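Local coordinates for protein cytosolic IMP-GMP specific 5'-nucleotidase (Legionella pneumophila subsp. pneumophila, PDB 4OHF) that probably hydrolyses purine nucleoside 5'-monophosphates such as IMP and GMP, as a magnesium-binding cytosolic nucleotidase with a HAD-like fold, at residues Leu173-Ile176 with Ile177-Asn180; Ala223-Pro226 with Phe227-Lys230; Gln372-Gln375 with Glu376-Asp379; Arg393-Gln396 with Glu397-Ser400. All blocks are in the same frame, centred on the assembly; numbering follows the deposited sequence.

Contact 1: residues Leu173-Ile176 with Ile177-Asn180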
ATOM      1  N   LEU B 173       0.462  19.010 -31.155  1.00 61.23           N
ATOM      2  CA  LEU B 173      -0.424  20.022 -30.600  1.00 58.20           C
ATOM      3  C   LEU B 173       0.282  21.374 -30.641  1.00 58.44           C
ATOM      4  O   LEU B 173      -0.311  22.378 -31.039  1.00 56.83           O
ATOM      5  CB  LEU B 173      -0.779  19.680 -29.150  1.00 56.86           C
ATOM      6  CG  LEU B 173      -2.078  20.209 -28.533  1.00 56.13           C
ATOM      7  CD1 LEU B 173      -1.932  20.186 -27.023  1.00 54.69           C
ATOM      8  CD2 LEU B 173      -2.369  21.614 -28.998  1.00 55.83           C
ATOM      9  N   LYS B 174       1.554  21.387 -30.237  1.00 57.77           N
ATOM     10  CA  LYS B 174       2.343  22.617 -30.200  1.00 58.66           C
ATOM     11  C   LYS B 174       2.442  23.285 -31.568  1.00 58.15           C
ATOM     12  O   LYS B 174       2.180  24.480 -31.706  1.00 56.50           O
ATOM     13  CB  LYS B 174       3.759  22.341 -29.686  1.00 58.48           C
ATOM     14  CG  LYS B 174       3.845  21.654 -28.336  1.00 61.66           C
ATOM     15  CD  LYS B 174       3.578  22.604 -27.179  1.00 64.01           C
ATOM     16  CE  LYS B 174       3.901  21.915 -25.857  1.00 65.58           C
ATOM     17  NZ  LYS B 174       3.541  22.742 -24.674  1.00 67.37           N
ATOM     18  N   ASN B 175       2.821  22.510 -32.577  1.00 58.10           N
ATOM     19  CA  ASN B 175       2.980  23.054 -33.920  1.00 59.10           C
ATOM     20  C   ASN B 175       1.694  23.654 -34.463  1.00 58.11           C
ATOM     21  O   ASN B 175       1.716  24.712 -35.095  1.00 57.17           O
ATOM     22  CB  ASN B 175       3.505  21.982 -34.883  1.00 61.47           C
ATOM     23  CG  ASN B 175       4.966  21.612 -34.616  1.00 63.66           C
ATOM     24  OD1 ASN B 175       5.692  22.327 -33.912  1.00 63.62           O
ATOM     25  ND2 ASN B 175       5.405  20.496 -35.197  1.00 65.30           N
ATOM     26  N   ILE B 176       0.574  22.984 -34.217  1.00 57.29           N
ATOM     27  CA  ILE B 176      -0.703  23.482 -34.686  1.00 54.71           C
ATOM     28  C   ILE B 176      -1.087  24.806 -34.026  1.00 54.75           C
ATOM     29  O   ILE B 176      -1.578  25.708 -34.704  1.00 54.18           O
ATOM     30  CB  ILE B 176      -1.835  22.470 -34.444  1.00 53.73           C
ATOM     31  CG1 ILE B 176      -1.635  21.248 -35.332  1.00 52.71           C
ATOM     32  CG2 ILE B 176      -3.171  23.106 -34.767  1.00 51.21           C
ATOM     33  CD1 ILE B 176      -2.711  20.200 -35.176  1.00 53.41           C
ATOM     34  N   ILE B 177      -0.875  24.947 -32.717  1.00 54.72           N
ATOM     35  CA  ILE B 177      -1.241  26.215 -32.094  1.00 55.05           C
ATOM     36  C   ILE B 177      -0.236  27.302 -32.485  1.00 54.81           C
ATOM     37  O   ILE B 177      -0.590  28.473 -32.558  1.00 55.00           O
ATOM     38  CB  ILE B 177      -1.388  26.129 -30.528  1.00 53.52           C
ATOM     39  CG1 ILE B 177      -0.051  26.319 -29.849  1.00 54.58           C
ATOM     40  CG2 ILE B 177      -2.031  24.830 -30.116  1.00 54.54           C
ATOM     41  CD1 ILE B 177       0.200  27.751 -29.483  1.00 54.29           C
ATOM     42  N   ILE B 178       1.008  26.921 -32.757  1.00 55.69           N
ATOM     43  CA  ILE B 178       2.016  27.901 -33.166  1.00 56.48           C
ATOM     44  C   ILE B 178       1.624  28.491 -34.516  1.00 56.64           C
ATOM     45  O   ILE B 178       1.722  29.693 -34.731  1.00 55.20           O
ATOM     46  CB  ILE B 178       3.422  27.275 -33.312  1.00 55.98           C
ATOM     47  CG1 ILE B 178       4.012  26.956 -31.938  1.00 57.67           C
ATOM     48  CG2 ILE B 178       4.338  28.233 -34.027  1.00 56.47           C
ATOM     49  CD1 ILE B 178       5.415  26.337 -31.997  1.00 57.83           C
ATOM     50  N   LYS B 179       1.170  27.636 -35.425  1.00 58.14           N
ATOM     51  CA  LYS B 179       0.773  28.084 -36.751  1.00 57.86           C
ATOM     52  C   LYS B 179      -0.582  28.775 -36.741  1.00 57.51           C
ATOM     53  O   LYS B 179      -1.083  29.183 -37.788  1.00 57.44           O
ATOM     54  CB  LYS B 179       0.694  26.901 -37.710  1.00 59.94           C
ATOM     55  CG  LYS B 179      -0.539  26.026 -37.502  1.00 63.82           C
ATOM     56  CD  LYS B 179      -0.965  25.291 -38.781  1.00 64.88           C
ATOM     57  CE  LYS B 179      -1.453  26.266 -39.843  1.00 66.23           C
ATOM     58  NZ  LYS B 179      -1.959  25.562 -41.045  1.00 68.24           N
ATOM     59  N   ASN B 180      -1.184  28.904 -35.567  1.00 56.47           N
ATOM     60  CA  ASN B 180      -2.500  29.524 -35.476  1.00 54.15           C
ATOM     61  C   ASN B 180      -2.722  30.298 -34.191  1.00 51.96           C
ATOM     62  O   ASN B 180      -3.840  30.375 -33.691  1.00 49.99           O
ATOM     63  CB  ASN B 180      -3.568  28.449 -35.599  1.00 55.59           C
ATOM     64  CG  ASN B 180      -4.505  28.709 -36.732  1.00 57.43           C
ATOM     65  OD1 ASN B 180      -5.088  29.800 -36.833  1.00 59.10           O
ATOM     66  ND2 ASN B 180      -4.663  27.718 -37.608  1.00 56.70           N
TER
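L173 and I177 meet one turn apart on the short helix 172-178, which runs between helices 33-51 and 213-224 beside the magnesium site. Branch CD2 of L173 approaches CG2 of I177 at 3.4 Å, the two side chains running at a slant to each other. The first torsion of I177 explains which branch does the touching: CG1 stands between the backbone N and the carbonyl carbon (chi1 86°), leaving CG2 beside the N, facing back down the helix. L173 also packs on L39 and L43, while I177 packs on Y215 and L219, so the pair bridges the two longer helices.

Three successive i to i+4 backbone bonds carry the turn: I177 N to L173 O at 3.1 Å, I178 N to K174 O at 2.9 Å, and K179 N to N175 O at 3.0 Å. The next bond, from N180, shortens to i+3, N180 N reaching I177 O at 3.1 Å, as the helix gives out.

K174 projects from a different side of the helix. Its NZ is hydrogen-bonded to S211, and K174 makes a cation-pi contact with Y215. The side chains of K174 and D25, a magnesium ligand, are about 4 Å apart, and a bound phosphate lies about 5 Å from the lysine side chain. The short helix thus divides its chemistry: branched aliphatic groups grip neighbouring helices, while one cation stands at the metal site, consistent with a lysine lining an anion pocket.

Contact 2: residues Ala223-Pro226 with Phe227-Lys230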
ATOM      1  N   ALA B 223       2.382  36.893 -26.751  1.00 50.22           N
ATOM      2  CA  ALA B 223       1.363  37.371 -25.819  1.00 50.92           C
ATOM      3  C   ALA B 223       1.707  38.495 -24.841  1.00 50.34           C
ATOM      4  O   ALA B 223       0.805  39.081 -24.246  1.00 51.10           O
ATOM      5  CB  ALA B 223       0.793  36.184 -25.048  1.00 48.81           C
ATOM      6  N   LEU B 224       2.983  38.813 -24.666  1.00 49.73           N
ATOM      7  CA  LEU B 224       3.337  39.873 -23.729  1.00 49.84           C
ATOM      8  C   LEU B 224       3.945  41.121 -24.374  1.00 51.52           C
ATOM      9  O   LEU B 224       3.595  42.252 -24.032  1.00 52.32           O
ATOM     10  CB  LEU B 224       4.299  39.332 -22.669  1.00 47.26           C
ATOM     11  CG  LEU B 224       3.825  38.107 -21.890  1.00 46.79           C
ATOM     12  CD1 LEU B 224       4.898  37.670 -20.937  1.00 44.40           C
ATOM     13  CD2 LEU B 224       2.545  38.431 -21.142  1.00 45.71           C
ATOM     14  N   SER B 225       4.864  40.914 -25.305  1.00 52.53           N
ATOM     15  CA  SER B 225       5.538  42.020 -25.970  1.00 53.73           C
ATOM     16  C   SER B 225       4.611  43.138 -26.424  1.00 54.69           C
ATOM     17  O   SER B 225       4.862  44.310 -26.142  1.00 55.46           O
ATOM     18  CB  SER B 225       6.347  41.494 -27.161  1.00 53.57           C
ATOM     19  OG  SER B 225       7.439  40.696 -26.722  1.00 52.20           O
ATOM     20  N   PRO B 226       3.515  42.797 -27.118  1.00 55.50           N
ATOM     21  CA  PRO B 226       2.586  43.829 -27.588  1.00 56.36           C
ATOM     22  C   PRO B 226       2.228  44.919 -26.572  1.00 56.39           C
ATOM     23  O   PRO B 226       1.761  45.980 -26.959  1.00 56.78           O
ATOM     24  CB  PRO B 226       1.368  43.014 -28.026  1.00 55.79           C
ATOM     25  CG  PRO B 226       1.975  41.770 -28.522  1.00 55.35           C
ATOM     26  CD  PRO B 226       3.010  41.457 -27.457  1.00 55.29           C
ATOM     27  N   PHE B 227       2.460  44.673 -25.287  1.00 58.11           N
ATOM     28  CA  PHE B 227       2.108  45.650 -24.250  1.00 59.45           C
ATOM     29  C   PHE B 227       3.299  46.185 -23.466  1.00 60.43           C
ATOM     30  O   PHE B 227       3.139  46.737 -22.373  1.00 60.04           O
ATOM     31  CB  PHE B 227       1.119  45.025 -23.264  1.00 58.57           C
ATOM     32  CG  PHE B 227       0.026  44.253 -23.921  1.00 58.13           C
ATOM     33  CD1 PHE B 227      -0.991  44.905 -24.600  1.00 56.65           C
ATOM     34  CD2 PHE B 227       0.026  42.860 -23.875  1.00 58.32           C
ATOM     35  CE1 PHE B 227      -2.000  44.185 -25.227  1.00 58.24           C
ATOM     36  CE2 PHE B 227      -0.978  42.129 -24.499  1.00 58.66           C
ATOM     37  CZ  PHE B 227      -1.994  42.796 -25.177  1.00 58.61           C
ATOM     38  N   LEU B 228       4.493  46.008 -24.012  1.00 62.96           N
ATOM     39  CA  LEU B 228       5.704  46.490 -23.361  1.00 66.20           C
ATOM     40  C   LEU B 228       6.127  47.809 -24.008  1.00 68.87           C
ATOM     41  O   LEU B 228       5.941  48.001 -25.207  1.00 69.40           O
ATOM     42  CB  LEU B 228       6.820  45.451 -23.506  1.00 65.68           C
ATOM     43  CG  LEU B 228       7.024  44.329 -22.474  1.00 65.82           C
ATOM     44  CD1 LEU B 228       5.716  43.887 -21.851  1.00 65.99           C
ATOM     45  CD2 LEU B 228       7.727  43.171 -23.166  1.00 64.04           C
ATOM     46  N   ASP B 229       6.681  48.722 -23.217  1.00 72.14           N
ATOM     47  CA  ASP B 229       7.123  50.005 -23.756  1.00 74.63           C
ATOM     48  C   ASP B 229       8.232  49.793 -24.776  1.00 75.63           C
ATOM     49  O   ASP B 229       8.945  48.787 -24.725  1.00 75.76           O
ATOM     50  CB  ASP B 229       7.628  50.912 -22.633  1.00 77.20           C
ATOM     51  CG  ASP B 229       6.510  51.403 -21.737  1.00 79.16           C
ATOM     52  OD1 ASP B 229       5.598  52.084 -22.255  1.00 79.79           O
ATOM     53  OD2 ASP B 229       6.541  51.112 -20.521  1.00 81.23           O
ATOM     54  N   LYS B 230       8.370  50.733 -25.705  1.00 76.72           N
ATOM     55  CA  LYS B 230       9.404  50.639 -26.736  1.00 77.73           C
ATOM     56  C   LYS B 230      10.759  50.393 -26.065  1.00 76.48           C
ATOM     57  O   LYS B 230      11.175  51.157 -25.193  1.00 75.70           O
ATOM     58  CB  LYS B 230       9.452  51.935 -27.556  1.00 80.42           C
ATOM     59  CG  LYS B 230      10.029  51.773 -28.962  1.00 82.69           C
ATOM     60  CD  LYS B 230       9.144  50.854 -29.814  1.00 85.38           C
ATOM     61  CE  LYS B 230       9.719  50.622 -31.215  1.00 86.28           C
ATOM     62  NZ  LYS B 230       9.809  51.873 -32.023  1.00 86.39           N
TER
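P226 lies over one face of the F227 ring, although the two residues are direct neighbours. Its CB stands 4.2 Å from the ring centroid and only 5° off the ring normal, a centred CH-pi contact. The phenyl reaches this place because CG of F227 is anti to its own carbonyl carbon and beside the backbone N (chi1 -44°), which folds the ring back along the preceding turn. At the ring edge, close to its plane, CE2 comes 3.5 Å from A223 O.

Here helix 213-224 passes into a 3-10 segment, 225-226. The helix belongs to the beta-alpha-beta crossover that joins the adjacent parallel strands 204-208 and 240-243 of the HAD-like core, and V192 of helix 189-200 touches L224, F227 and L228. The tightened turn appears in the backbone: L228 N bonds to S225 O at 2.7 Å, an i to i+3 link with an N-H...O angle of 163°.

L228 splits its two methyl branches over the turn. CD1 faces L224 O at 3.5 Å, whereas CD2 approaches S225 CA at 3.7 Å. The hydroxyl OG of S225 is held instead by D221, one turn earlier, and W234 touches both S225 and L228.

Contact 3: residues Gln372-Gln375 with Glu376-Asp379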
ATOM      1  N   GLN B 372     -58.483  15.593  17.597  1.00 54.72           N
ATOM      2  CA  GLN B 372     -58.870  16.986  17.388  1.00 56.35           C
ATOM      3  C   GLN B 372     -57.977  17.711  16.371  1.00 56.92           C
ATOM      4  O   GLN B 372     -58.376  18.719  15.783  1.00 57.82           O
ATOM      5  CB  GLN B 372     -58.844  17.725  18.726  1.00 56.69           C
ATOM      6  CG  GLN B 372     -57.455  17.811  19.337  1.00 60.08           C
ATOM      7  CD  GLN B 372     -57.484  18.103  20.830  1.00 63.29           C
ATOM      8  OE1 GLN B 372     -57.899  17.255  21.638  1.00 63.24           O
ATOM      9  NE2 GLN B 372     -57.046  19.308  21.209  1.00 63.27           N
ATOM     10  N   TYR B 373     -56.769  17.203  16.164  1.00 56.82           N
ATOM     11  CA  TYR B 373     -55.844  17.821  15.224  1.00 58.17           C
ATOM     12  C   TYR B 373     -55.964  17.170  13.852  1.00 59.74           C
ATOM     13  O   TYR B 373     -55.406  17.658  12.864  1.00 58.24           O
ATOM     14  CB  TYR B 373     -54.412  17.653  15.716  1.00 56.61           C
ATOM     15  CG  TYR B 373     -54.236  17.930  17.179  1.00 56.67           C
ATOM     16  CD1 TYR B 373     -54.319  19.223  17.681  1.00 55.93           C
ATOM     17  CD2 TYR B 373     -53.996  16.888  18.073  1.00 56.84           C
ATOM     18  CE1 TYR B 373     -54.165  19.470  19.042  1.00 57.76           C
ATOM     19  CE2 TYR B 373     -53.845  17.124  19.432  1.00 56.66           C
ATOM     20  CZ  TYR B 373     -53.929  18.411  19.910  1.00 57.00           C
ATOM     21  OH  TYR B 373     -53.778  18.629  21.259  1.00 59.80           O
ATOM     22  N   ASP B 374     -56.685  16.056  13.804  1.00 61.71           N
ATOM     23  CA  ASP B 374     -56.856  15.315  12.565  1.00 62.58           C
ATOM     24  C   ASP B 374     -57.266  16.182  11.376  1.00 62.54           C
ATOM     25  O   ASP B 374     -56.856  15.920  10.247  1.00 62.35           O
ATOM     26  CB  ASP B 374     -57.845  14.158  12.773  1.00 62.87           C
ATOM     27  CG  ASP B 374     -57.195  12.938  13.435  1.00 64.40           C
ATOM     28  OD1 ASP B 374     -57.885  11.905  13.587  1.00 66.67           O
ATOM     29  OD2 ASP B 374     -55.998  12.998  13.801  1.00 62.52           O
ATOM     30  N   GLN B 375     -58.054  17.224  11.612  1.00 63.41           N
ATOM     31  CA  GLN B 375     -58.455  18.073  10.500  1.00 62.84           C
ATOM     32  C   GLN B 375     -57.263  18.869   9.978  1.00 62.33           C
ATOM     33  O   GLN B 375     -56.922  18.798   8.793  1.00 62.67           O
ATOM     34  CB  GLN B 375     -59.568  19.032  10.916  1.00 64.06           C
ATOM     35  CG  GLN B 375     -60.107  19.837   9.747  1.00 67.06           C
ATOM     36  CD  GLN B 375     -60.330  18.970   8.511  1.00 68.97           C
ATOM     37  OE1 GLN B 375     -61.083  17.995   8.547  1.00 69.50           O
ATOM     38  NE2 GLN B 375     -59.668  19.320   7.414  1.00 70.27           N
ATOM     39  N   GLU B 376     -56.627  19.625  10.866  1.00 60.93           N
ATOM     40  CA  GLU B 376     -55.473  20.431  10.488  1.00 60.34           C
ATOM     41  C   GLU B 376     -54.375  19.571   9.828  1.00 60.36           C
ATOM     42  O   GLU B 376     -53.869  19.914   8.759  1.00 59.01           O
ATOM     43  CB  GLU B 376     -54.919  21.151  11.724  1.00 59.73           C
ATOM     44  CG  GLU B 376     -54.294  22.496  11.421  1.00 60.81           C
ATOM     45  CD  GLU B 376     -53.682  23.158  12.639  1.00 60.44           C
ATOM     46  OE1 GLU B 376     -54.327  23.153  13.709  1.00 60.63           O
ATOM     47  OE2 GLU B 376     -52.558  23.698  12.521  1.00 60.76           O
ATOM     48  N   ILE B 377     -54.020  18.449  10.451  1.00 60.08           N
ATOM     49  CA  ILE B 377     -52.983  17.585   9.895  1.00 61.69           C
ATOM     50  C   ILE B 377     -53.228  17.225   8.425  1.00 62.28           C
ATOM     51  O   ILE B 377     -52.293  17.220   7.623  1.00 62.26           O
ATOM     52  CB  ILE B 377     -52.813  16.284  10.732  1.00 62.55           C
ATOM     53  CG1 ILE B 377     -54.090  15.440  10.688  1.00 65.60           C
ATOM     54  CG2 ILE B 377     -52.476  16.634  12.177  1.00 60.26           C
ATOM     55  CD1 ILE B 377     -54.169  14.433   9.520  1.00 68.34           C
ATOM     56  N   HIS B 378     -54.479  16.931   8.070  1.00 62.99           N
ATOM     57  CA  HIS B 378     -54.816  16.582   6.689  1.00 62.88           C
ATOM     58  C   HIS B 378     -54.572  17.761   5.732  1.00 62.92           C
ATOM     59  O   HIS B 378     -54.151  17.561   4.590  1.00 62.47           O
ATOM     60  CB  HIS B 378     -56.280  16.124   6.587  1.00 63.11           C
ATOM     61  CG  HIS B 378     -56.730  15.851   5.183  1.00 65.28           C
ATOM     62  ND1 HIS B 378     -57.474  16.750   4.447  1.00 66.80           N
ATOM     63  CD2 HIS B 378     -56.510  14.790   4.368  1.00 66.41           C
ATOM     64  CE1 HIS B 378     -57.695  16.254   3.241  1.00 66.69           C
ATOM     65  NE2 HIS B 378     -57.121  15.066   3.166  1.00 66.44           N
ATOM     66  N   ASP B 379     -54.843  18.982   6.197  1.00 61.78           N
ATOM     67  CA  ASP B 379     -54.634  20.166   5.375  1.00 60.63           C
ATOM     68  C   ASP B 379     -53.148  20.416   5.205  1.00 60.32           C
ATOM     69  O   ASP B 379     -52.681  20.649   4.087  1.00 60.38           O
ATOM     70  CB  ASP B 379     -55.319  21.383   5.994  1.00 61.59           C
ATOM     71  CG  ASP B 379     -56.820  21.193   6.122  1.00 62.86           C
ATOM     72  OD1 ASP B 379     -57.432  20.616   5.191  1.00 61.19           O
ATOM     73  OD2 ASP B 379     -57.386  21.621   7.153  1.00 63.15           O
TER
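Q375 reaches along one turn of helix 374-399 to D379. Its CB points away overall yet lies against E376 N, its neighbour in sequence, at 3.0 Å. CG is anti to the backbone N and still 3.7 Å from E376 N; the bend at the next torsion (chi2 44°) turns the amide along the helix toward D379. CG and CD both sit 4.2 Å from D379 OD2, passing beside the carboxylate without bonding to it. At the tip NE2 donates to D379 OD2 at 3.3 Å, with an N-H...O angle of 166°. The acceptor lies almost in the amide plane of Q375; seen from the carboxylate, the donor arrives on the syn side but 34° out of plane.

On another side of the helix, Y373 CB meets I377 CG2 at 4.2 Å, one turn apart, where I377 N also bonds to Y373 O at 2.9 Å. The link from D379 N to Q375 O is weak.

These residues stand at the far tip of a helical hairpin, about 51 Å from the centre of the chain. Y373 turns back to helix 338-367, packing on L361 and S365 while its OH bonds to E368. The long, tilted amide-carboxylate bond at an exposed surface is probably a modest tether; D374, E376 and D379 together place negative charge in the first turns of the helix, where its dipole would be expected to favour it.

Contact 4: residues Arg393-Gln396 with Glu397-Ser400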
ATOM      1  N   ARG B 393     -40.669  22.214  -9.219  1.00 52.51           N
ATOM      2  CA  ARG B 393     -40.712  22.920 -10.492  1.00 52.36           C
ATOM      3  C   ARG B 393     -39.680  24.046 -10.484  1.00 51.85           C
ATOM      4  O   ARG B 393     -38.933  24.205 -11.450  1.00 53.71           O
ATOM      5  CB  ARG B 393     -42.129  23.459 -10.755  1.00 52.97           C
ATOM      6  CG  ARG B 393     -43.203  22.384 -10.582  1.00 54.18           C
ATOM      7  CD  ARG B 393     -44.134  22.240 -11.774  1.00 52.25           C
ATOM      8  NE  ARG B 393     -45.434  22.847 -11.521  1.00 51.50           N
ATOM      9  CZ  ARG B 393     -46.598  22.269 -11.798  1.00 50.92           C
ATOM     10  NH1 ARG B 393     -46.638  21.060 -12.341  1.00 49.79           N
ATOM     11  NH2 ARG B 393     -47.728  22.898 -11.518  1.00 51.85           N
ATOM     12  N   LEU B 394     -39.624  24.820  -9.402  1.00 50.55           N
ATOM     13  CA  LEU B 394     -38.633  25.890  -9.300  1.00 49.64           C
ATOM     14  C   LEU B 394     -37.230  25.315  -9.487  1.00 50.70           C
ATOM     15  O   LEU B 394     -36.385  25.940 -10.116  1.00 51.92           O
ATOM     16  CB  LEU B 394     -38.722  26.590  -7.945  1.00 49.67           C
ATOM     17  CG  LEU B 394     -39.782  27.683  -7.796  1.00 49.33           C
ATOM     18  CD1 LEU B 394     -39.842  28.139  -6.357  1.00 49.53           C
ATOM     19  CD2 LEU B 394     -39.444  28.855  -8.704  1.00 50.17           C
ATOM     20  N   LEU B 395     -36.980  24.125  -8.945  1.00 50.49           N
ATOM     21  CA  LEU B 395     -35.675  23.497  -9.094  1.00 51.88           C
ATOM     22  C   LEU B 395     -35.378  23.214 -10.570  1.00 52.93           C
ATOM     23  O   LEU B 395     -34.336  23.626 -11.076  1.00 52.63           O
ATOM     24  CB  LEU B 395     -35.593  22.199  -8.275  1.00 51.94           C
ATOM     25  CG  LEU B 395     -35.640  22.307  -6.739  1.00 53.26           C
ATOM     26  CD1 LEU B 395     -35.659  20.909  -6.123  1.00 51.53           C
ATOM     27  CD2 LEU B 395     -34.456  23.103  -6.222  1.00 50.63           C
ATOM     28  N   GLN B 396     -36.285  22.511 -11.252  1.00 54.34           N
ATOM     29  CA  GLN B 396     -36.128  22.195 -12.681  1.00 54.26           C
ATOM     30  C   GLN B 396     -35.780  23.474 -13.451  1.00 53.09           C
ATOM     31  O   GLN B 396     -34.988  23.471 -14.390  1.00 51.77           O
ATOM     32  CB  GLN B 396     -37.430  21.597 -13.241  1.00 56.88           C
ATOM     33  CG  GLN B 396     -37.602  21.789 -14.754  1.00 62.71           C
ATOM     34  CD  GLN B 396     -39.032  21.541 -15.261  1.00 66.63           C
ATOM     35  OE1 GLN B 396     -40.009  22.091 -14.731  1.00 67.15           O
ATOM     36  NE2 GLN B 396     -39.152  20.722 -16.306  1.00 67.00           N
ATOM     37  N   GLU B 397     -36.396  24.571 -13.033  1.00 53.55           N
ATOM     38  CA  GLU B 397     -36.178  25.876 -13.635  1.00 52.09           C
ATOM     39  C   GLU B 397     -34.758  26.359 -13.350  1.00 51.94           C
ATOM     40  O   GLU B 397     -34.106  26.980 -14.205  1.00 50.90           O
ATOM     41  CB  GLU B 397     -37.179  26.857 -13.055  1.00 52.10           C
ATOM     42  CG  GLU B 397     -36.952  28.280 -13.444  1.00 55.09           C
ATOM     43  CD  GLU B 397     -38.211  28.901 -13.964  1.00 57.63           C
ATOM     44  OE1 GLU B 397     -39.137  29.152 -13.149  1.00 54.35           O
ATOM     45  OE2 GLU B 397     -38.275  29.110 -15.201  1.00 61.18           O
ATOM     46  N   GLN B 398     -34.282  26.078 -12.142  1.00 50.26           N
ATOM     47  CA  GLN B 398     -32.940  26.484 -11.760  1.00 50.64           C
ATOM     48  C   GLN B 398     -31.896  25.738 -12.573  1.00 49.80           C
ATOM     49  O   GLN B 398     -30.829  26.267 -12.856  1.00 51.05           O
ATOM     50  CB  GLN B 398     -32.698  26.214 -10.285  1.00 49.94           C
ATOM     51  CG  GLN B 398     -31.275  26.482  -9.849  1.00 49.96           C
ATOM     52  CD  GLN B 398     -31.064  26.176  -8.378  1.00 50.59           C
ATOM     53  OE1 GLN B 398     -31.275  25.045  -7.936  1.00 49.36           O
ATOM     54  NE2 GLN B 398     -30.655  27.189  -7.611  1.00 48.80           N
ATOM     55  N   ASN B 399     -32.213  24.509 -12.947  1.00 48.97           N
ATOM     56  CA  ASN B 399     -31.289  23.688 -13.710  1.00 50.23           C
ATOM     57  C   ASN B 399     -30.974  24.216 -15.109  1.00 48.82           C
ATOM     58  O   ASN B 399     -29.865  24.019 -15.622  1.00 48.96           O
ATOM     59  CB  ASN B 399     -31.819  22.255 -13.783  1.00 50.96           C
ATOM     60  CG  ASN B 399     -31.648  21.514 -12.471  1.00 53.25           C
ATOM     61  OD1 ASN B 399     -32.113  20.387 -12.312  1.00 54.11           O
ATOM     62  ND2 ASN B 399     -30.966  22.149 -11.520  1.00 55.22           N
ATOM     63  N   SER B 400     -31.940  24.893 -15.715  1.00 45.41           N
ATOM     64  CA  SER B 400     -31.754  25.440 -17.048  1.00 44.22           C
ATOM     65  C   SER B 400     -30.665  26.524 -17.135  1.00 43.52           C
ATOM     66  O   SER B 400     -30.275  26.908 -18.245  1.00 42.57           O
ATOM     67  CB  SER B 400     -33.076  26.002 -17.573  1.00 44.03           C
ATOM     68  OG  SER B 400     -33.569  27.029 -16.730  1.00 43.78           O
TER
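L395 and Q398 lean across each other at a slant, three residues apart on the helix, with branch CD2 of the leucine 4.1 Å from OE1 of the glutamine. The leucine CG is anti to its carbonyl carbon, while the glutamine CG is anti to its backbone N (chi1 174°) and its chain runs on extended, which carries the amide past the leucine branches. NE2 of Q398 makes a weak hydrogen bond to E341.

E397 leaves from a different side of the turn. Its CB rests against L394 O at 3.2 Å, and I340 touches its side chain. L394 and L395 both pack on I344, joining this last part of helix 374-399 to helix 338-367, its antiparallel partner in the long two-helix hairpin.

The backbone runs on in i to i+4 bonds: E397 N to R393 O at 3.0 Å, Q398 N to L394 O at 2.9 Å and N399 N to L395 O at 3.0 Å. L395 O takes a second, weak bond from Q398 N, bent to 117°. Alongside this carbonyl lies the amide of N399, ND2 3.7 Å from L395 O. Beyond it the S400 hydroxyl folds back, OG donating to E397 O at 2.6 Å.

Contacts 1 and 2 are partly buried and lie on the same side of the chain's centre, 21 Å between centres; they are joined indirectly, since I177 and I178 of contact 1 pack on helix 213-224, whose end forms contact 2. Their side chains meet mainly through aliphatic and CH-pi contacts. Contacts 3 and 4 are surface contacts near the two ends of helix 374-399, and both face helix 338-367; amides, carboxylates and a serine hydroxyl do more of their work. Their centres are 32 Å apart. Contact 1 alone approaches the magnesium site closely. Contact 3 lies farthest from the chain's centre; its centre is 75 Å from that of contact 2.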